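Local coordinates for protein ASCH domain (Vibrio cholerae TMA 21, PDB 3S9X) that is of unknown function but carries a PUA-related ASCH domain and may bind RNA or another nucleic-acid ligand, at residues K56-S61 with A112-G117; N104-D109 with K119-W124. All blocks are in the same frame, centred on the assembly; numbering follows the deposited sequence.

In the fold
Both contacts lie within the ASCH domain and share the short helix 108-114: interaction 1 uses its C-terminal end and interaction 2 its N-terminal end. Their segments alternate along the chain, 56-61, 104-109, 112-117 and 119-124, and their centres are about 10 Å apart on the same side of the chain's centre. Interaction 1 sets the helix against strand 58-62, an outermost strand of the mixed five-stranded sheet, whereas interaction 2 ties its start to the first turn of helix 121-139. They meet where Glu114 OE1 accepts a probable hydrogen bond of 2.7 Å from Trp124 NE1 and where Cys60 packs on the same indole. The short helix thus touches both the strand and the long helix.

Interaction 1 (K56-S61 with A112-G117); sequences KRASCS and ASEGEG
Lys56 reaches along Glu114 to a salt-bridge network where the end of helix 108-114 meets the edge strand of the ASCH-domain sheet. Its CG lies anti to the backbone N (chi1 171°), and the chain stays extended until a last bend at chi4 brings NZ in between two carboxylates. NZ donates to Glu114 OE2 at 2.7 Å, on the anti lone pair of that oxygen, and to Glu116 OE2 at 2.8 Å, approached on the anti side but out of the carboxylate plane. A third bond, from NZ to the backbone Glu114 O, is 2.9 Å long, and a weak one goes to Ala58 O, so the buried ammonium is gripped by acceptors from both segments. This setting would probably keep the lysine charged. Cys47, Leu50 and Ile51 of helix 41-52 touch the lysine side chain.

Glu114 runs beside the lysine in the same direction, bent at chi2, with CG against Ala58 O. Its OE1 also accepts from Trp124, while OE2 accepts from a water that in turn accepts from Cys60 N. Gly115 leaves the helix with positive phi, its CA 4.5 Å from Lys56 CA. Nearby, Ala58 CB meets Ser113 CB at 4.0 Å. The backbones join directly through a nearly straight hydrogen bond, Arg57 N to Ser113 O, 2.8 Å long with an angle of 170° at the hydrogen.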
loop_
_atom_site.group_PDB
_atom_site.type_symbol
_atom_site.label_atom_id
_atom_site.label_comp_id
_atom_site.label_asym_id
_atom_site.label_seq_id
_atom_site.Cartn_x
_atom_site.Cartn_y
_atom_site.Cartn_z
ATOM N N LYS A 56 -0.343 1.294 -10.870
ATOM C CA LYS A 56 -0.006 1.774 -9.536
ATOM C C LYS A 56 0.946 0.743 -8.974
ATOM O O LYS A 56 0.594 -0.417 -8.814
ATOM C CB LYS A 56 -1.231 1.966 -8.650
ATOM C CG LYS A 56 -0.872 2.266 -7.179
ATOM C CD LYS A 56 -2.018 2.776 -6.364
ATOM C CE LYS A 56 -1.567 3.418 -5.070
ATOM N NZ LYS A 56 -1.034 4.782 -5.410
ATOM N N ARG A 57 2.182 1.212 -8.712
ATOM C CA ARG A 57 3.290 0.325 -8.308
ATOM C C ARG A 57 3.981 0.843 -7.054
ATOM O O ARG A 57 5.063 0.365 -6.683
ATOM C CB ARG A 57 4.295 0.218 -9.482
ATOM C CG ARG A 57 3.693 -0.303 -10.775
ATOM C CD ARG A 57 4.765 -0.392 -11.855
ATOM N NE ARG A 57 5.345 0.933 -12.168
ATOM C CZ ARG A 57 4.779 1.897 -12.895
ATOM N NH1 ARG A 57 5.434 3.061 -13.029
ATOM N NH2 ARG A 57 3.591 1.701 -13.510
ATOM N N ALA A 58 3.355 1.810 -6.364
ATOM C CA ALA A 58 3.969 2.431 -5.178
ATOM C C ALA A 58 2.848 3.059 -4.382
ATOM O O ALA A 58 1.734 3.324 -4.873
ATOM C CB ALA A 58 5.011 3.460 -5.574
ATOM N N SER A 59 3.147 3.307 -3.127
ATOM C CA SER A 59 2.286 4.005 -2.189
ATOM C C SER A 59 3.111 4.657 -1.123
ATOM O O SER A 59 4.292 4.370 -1.019
ATOM C CB SER A 59 1.297 3.047 -1.598
ATOM O OG SER A 59 1.871 2.116 -0.718
ATOM N N CYS A 60 2.498 5.524 -0.309
ATOM C CA CYS A 60 3.222 6.136 0.766
ATOM C C CYS A 60 2.285 6.367 1.982
ATOM O O CYS A 60 1.052 6.215 1.913
ATOM C CB CYS A 60 3.814 7.474 0.322
ATOM S SG CYS A 60 2.681 8.776 -0.048
ATOM N N SER A 61 2.930 6.653 3.108
ATOM C CA SER A 61 2.256 6.921 4.355
ATOM C C SER A 61 3.124 7.827 5.233
ATOM O O SER A 61 4.317 7.941 5.026
ATOM C CB SER A 61 2.005 5.610 5.064
ATOM O OG SER A 61 3.159 4.868 5.385
ATOM N N ALA A 112 4.290 9.477 -10.518
ATOM C CA ALA A 112 3.881 8.642 -11.675
ATOM C C ALA A 112 3.782 7.155 -11.316
ATOM O O ALA A 112 2.901 6.464 -11.744
ATOM C CB ALA A 112 4.835 8.897 -12.903
ATOM N N SER A 113 4.707 6.652 -10.464
ATOM C CA SER A 113 4.684 5.274 -9.967
ATOM C C SER A 113 3.457 5.009 -9.148
ATOM O O SER A 113 2.903 3.891 -9.153
ATOM C CB SER A 113 5.921 4.965 -9.119
ATOM O OG SER A 113 7.021 4.986 -9.987
ATOM N N GLU A 114 3.010 5.999 -8.361
ATOM C CA GLU A 114 1.761 5.841 -7.618
ATOM C C GLU A 114 0.569 5.729 -8.571
ATOM O O GLU A 114 -0.442 5.128 -8.214
ATOM C CB GLU A 114 1.534 6.934 -6.613
ATOM C CG GLU A 114 2.426 6.886 -5.357
ATOM C CD GLU A 114 1.653 7.098 -4.066
ATOM O OE1 GLU A 114 2.061 7.934 -3.257
ATOM O OE2 GLU A 114 0.581 6.420 -3.913
ATOM N N GLY A 115 0.664 6.314 -9.758
ATOM C CA GLY A 115 -0.198 6.012 -10.901
ATOM C C GLY A 115 -1.619 6.473 -10.891
ATOM O O GLY A 115 -2.429 6.020 -11.703
ATOM N N GLU A 116 -1.972 7.382 -9.968
ATOM C CA GLU A 116 -3.363 7.882 -9.831
ATOM C C GLU A 116 -3.627 9.164 -10.631
ATOM O O GLU A 116 -2.699 9.931 -10.995
ATOM C CB GLU A 116 -3.704 8.057 -8.351
ATOM C CG GLU A 116 -3.719 6.746 -7.553
ATOM C CD GLU A 116 -3.945 7.009 -6.086
ATOM O OE1 GLU A 116 -5.086 7.370 -5.758
ATOM O OE2 GLU A 116 -3.007 6.770 -5.287
ATOM N N GLY A 117 -4.904 9.380 -10.937
ATOM C CA GLY A 117 -5.294 10.550 -11.742
ATOM C C GLY A 117 -4.511 10.614 -13.028
ATOM O O GLY A 117 -4.362 9.646 -13.744
HETATM O O HOH W 1 7.704 1.943 -10.276
HETATM O O HOH W 2 2.207 4.445 -13.557
HETATM O O HOH W 3 -0.167 6.702 -1.363
#

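Interaction 2 (N104-D109 with K119-W124); sequences NQVSED and KSLAWW
The loop leading into helix 108-114 packs on the first turn of helix 121-139 through Val106, which sets its two methyls against the indole of Trp124. CG1 sits over one face in a CH-pi contact, 3.8 Å from the centroid of the six-membered ring and only 7° off its normal. CG2 comes down nearer the rim, 3.5 Å from Trp124 CH2. Trp124 has its CG swung opposite its own backbone N (chi1 -179°), which carries the indole out from the helix against the valine, and the two side chains cross at about a right angle. Leu149 of strand 148-158 touches both residues, and His128 stacks on the indole, whose NE1 is held by Glu114.

Leu121 packs beside Val106: its CD1 lies 3.6 Å from Val106 O and 4.0 Å from Val106 CG1, while CD2 approaches Glu108 CG. Both helices of this ASCH-domain corner open with a serine N-cap. Ser120 OG accepts from Trp123 N at 3.0 Å, and Ser107 OG caps Phe110 N in the same manner. No direct hydrogen bond crosses the two segments, but two waters bridge them beside the exposed Glu108. One donates to both Glu108 O and Lys119 O. The other donates to Glu108 OE2 and accepts from Leu121 N at 2.9 Å, tying the carboxylate to the first turn of the long helix.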
loop_
_atom_site.group_PDB
_atom_site.type_symbol
_atom_site.label_atom_id
_atom_site.label_comp_id
_atom_site.label_asym_id
_atom_site.label_seq_id
_atom_site.Cartn_x
_atom_site.Cartn_y
_atom_site.Cartn_z
ATOM N N ASN A 104 7.548 17.337 0.810
ATOM C CA ASN A 104 7.853 18.387 -0.136
ATOM C C ASN A 104 8.982 18.055 -1.123
ATOM O O ASN A 104 9.308 18.880 -1.936
ATOM C CB ASN A 104 8.138 19.702 0.573
ATOM C CG ASN A 104 9.192 19.653 1.624
ATOM O OD1 ASN A 104 9.996 18.777 1.657
ATOM N ND2 ASN A 104 9.200 20.719 2.505
ATOM N N GLN A 105 9.567 16.869 -0.980
ATOM C CA GLN A 105 10.607 16.405 -1.851
ATOM C C GLN A 105 10.154 15.261 -2.747
ATOM O O GLN A 105 10.953 14.757 -3.543
ATOM C CB GLN A 105 11.849 15.972 -1.071
ATOM C CG GLN A 105 12.418 17.141 -0.289
ATOM C CD GLN A 105 12.950 18.224 -1.160
ATOM O OE1 GLN A 105 13.844 17.947 -1.987
ATOM N NE2 GLN A 105 12.408 19.431 -1.049
ATOM N N VAL A 106 8.895 14.859 -2.676
ATOM C CA VAL A 106 8.381 13.834 -3.569
ATOM C C VAL A 106 8.556 14.214 -5.001
ATOM O O VAL A 106 8.252 15.331 -5.390
ATOM C CB VAL A 106 6.926 13.501 -3.211
ATOM C CG1 VAL A 106 6.280 12.599 -4.323
ATOM C CG2 VAL A 106 6.859 12.788 -1.831
ATOM N N SER A 107 9.090 13.320 -5.784
ATOM C CA SER A 107 9.405 13.532 -7.185
ATOM C C SER A 107 8.279 13.291 -8.139
ATOM O O SER A 107 7.310 12.552 -7.821
ATOM C CB SER A 107 10.590 12.612 -7.568
ATOM O OG SER A 107 10.175 11.257 -7.603
ATOM N N GLU A 108 8.411 13.813 -9.346
ATOM C CA GLU A 108 7.466 13.505 -10.414
ATOM C C GLU A 108 7.458 12.014 -10.695
ATOM O O GLU A 108 6.418 11.434 -10.944
ATOM C CB GLU A 108 7.835 14.327 -11.658
ATOM C CG GLU A 108 7.580 15.843 -11.535
ATOM C CD GLU A 108 7.682 16.498 -12.865
ATOM O OE1 GLU A 108 8.713 16.256 -13.484
ATOM O OE2 GLU A 108 6.696 17.114 -13.316
ATOM N N ASP A 109 8.631 11.386 -10.695
ATOM C CA ASP A 109 8.679 9.980 -10.988
ATOM C C ASP A 109 7.933 9.146 -9.924
ATOM O O ASP A 109 7.291 8.161 -10.226
ATOM C CB ASP A 109 10.124 9.468 -11.085
ATOM C CG ASP A 109 10.808 9.877 -12.394
ATOM O OD1 ASP A 109 10.138 10.442 -13.326
ATOM O OD2 ASP A 109 12.027 9.693 -12.470
ATOM N N LYS A 119 -1.424 11.166 -13.198
ATOM C CA LYS A 119 -0.046 10.772 -12.850
ATOM C C LYS A 119 0.895 11.899 -12.507
ATOM O O LYS A 119 2.077 11.690 -12.295
ATOM C CB LYS A 119 0.588 9.771 -13.853
ATOM C CG LYS A 119 -0.256 8.535 -13.982
ATOM C CD LYS A 119 0.472 7.467 -14.754
ATOM C CE LYS A 119 -0.364 6.202 -15.025
ATOM N NZ LYS A 119 0.485 5.166 -15.708
ATOM N N SER A 120 0.356 13.127 -12.497
ATOM C CA SER A 120 1.173 14.290 -12.250
ATOM C C SER A 120 1.475 14.479 -10.768
ATOM O O SER A 120 0.751 13.979 -9.896
ATOM C CB SER A 120 0.482 15.585 -12.764
ATOM O OG SER A 120 -0.600 15.877 -11.919
ATOM N N LEU A 121 2.550 15.223 -10.513
ATOM C CA LEU A 121 2.880 15.555 -9.110
ATOM C C LEU A 121 1.812 16.492 -8.548
ATOM O O LEU A 121 1.452 16.356 -7.408
ATOM C CB LEU A 121 4.238 16.231 -9.096
ATOM C CG LEU A 121 4.777 16.608 -7.742
ATOM C CD1 LEU A 121 4.863 15.462 -6.724
ATOM C CD2 LEU A 121 6.110 17.296 -7.935
ATOM N N ALA A 122 1.276 17.399 -9.381
ATOM C CA ALA A 122 0.230 18.257 -8.836
ATOM C C ALA A 122 -0.992 17.461 -8.296
ATOM O O ALA A 122 -1.560 17.735 -7.216
ATOM C CB ALA A 122 -0.159 19.297 -9.835
ATOM N N TRP A 123 -1.426 16.484 -9.068
ATOM C CA TRP A 123 -2.566 15.655 -8.668
ATOM C C TRP A 123 -2.234 14.877 -7.392
ATOM O O TRP A 123 -3.009 14.807 -6.475
ATOM C CB TRP A 123 -2.931 14.699 -9.832
ATOM C CG TRP A 123 -4.254 14.008 -9.682
ATOM C CD1 TRP A 123 -5.455 14.346 -10.318
ATOM C CD2 TRP A 123 -4.542 12.888 -8.896
ATOM N NE1 TRP A 123 -6.423 13.511 -9.942
ATOM C CE2 TRP A 123 -5.935 12.644 -9.011
ATOM C CE3 TRP A 123 -3.822 12.159 -8.024
ATOM C CZ2 TRP A 123 -6.591 11.587 -8.374
ATOM C CZ3 TRP A 123 -4.460 11.098 -7.377
ATOM C CH2 TRP A 123 -5.842 10.843 -7.516
ATOM N N TRP A 124 -1.050 14.290 -7.361
ATOM C CA TRP A 124 -0.533 13.564 -6.199
ATOM C C TRP A 124 -0.574 14.477 -4.964
ATOM O O TRP A 124 -0.988 14.002 -3.875
ATOM C CB TRP A 124 0.891 13.020 -6.532
ATOM C CG TRP A 124 1.494 12.229 -5.383
ATOM C CD1 TRP A 124 1.550 10.874 -5.251
ATOM C CD2 TRP A 124 2.121 12.780 -4.226
ATOM N NE1 TRP A 124 2.164 10.538 -4.060
ATOM C CE2 TRP A 124 2.530 11.689 -3.407
ATOM C CE3 TRP A 124 2.415 14.099 -3.795
ATOM C CZ2 TRP A 124 3.151 11.866 -2.149
ATOM C CZ3 TRP A 124 3.003 14.226 -2.558
ATOM C CH2 TRP A 124 3.339 13.164 -1.754
HETATM O O HOH W 4 4.543 12.704 -12.453
HETATM O O HOH W 5 4.286 15.815 -12.737
#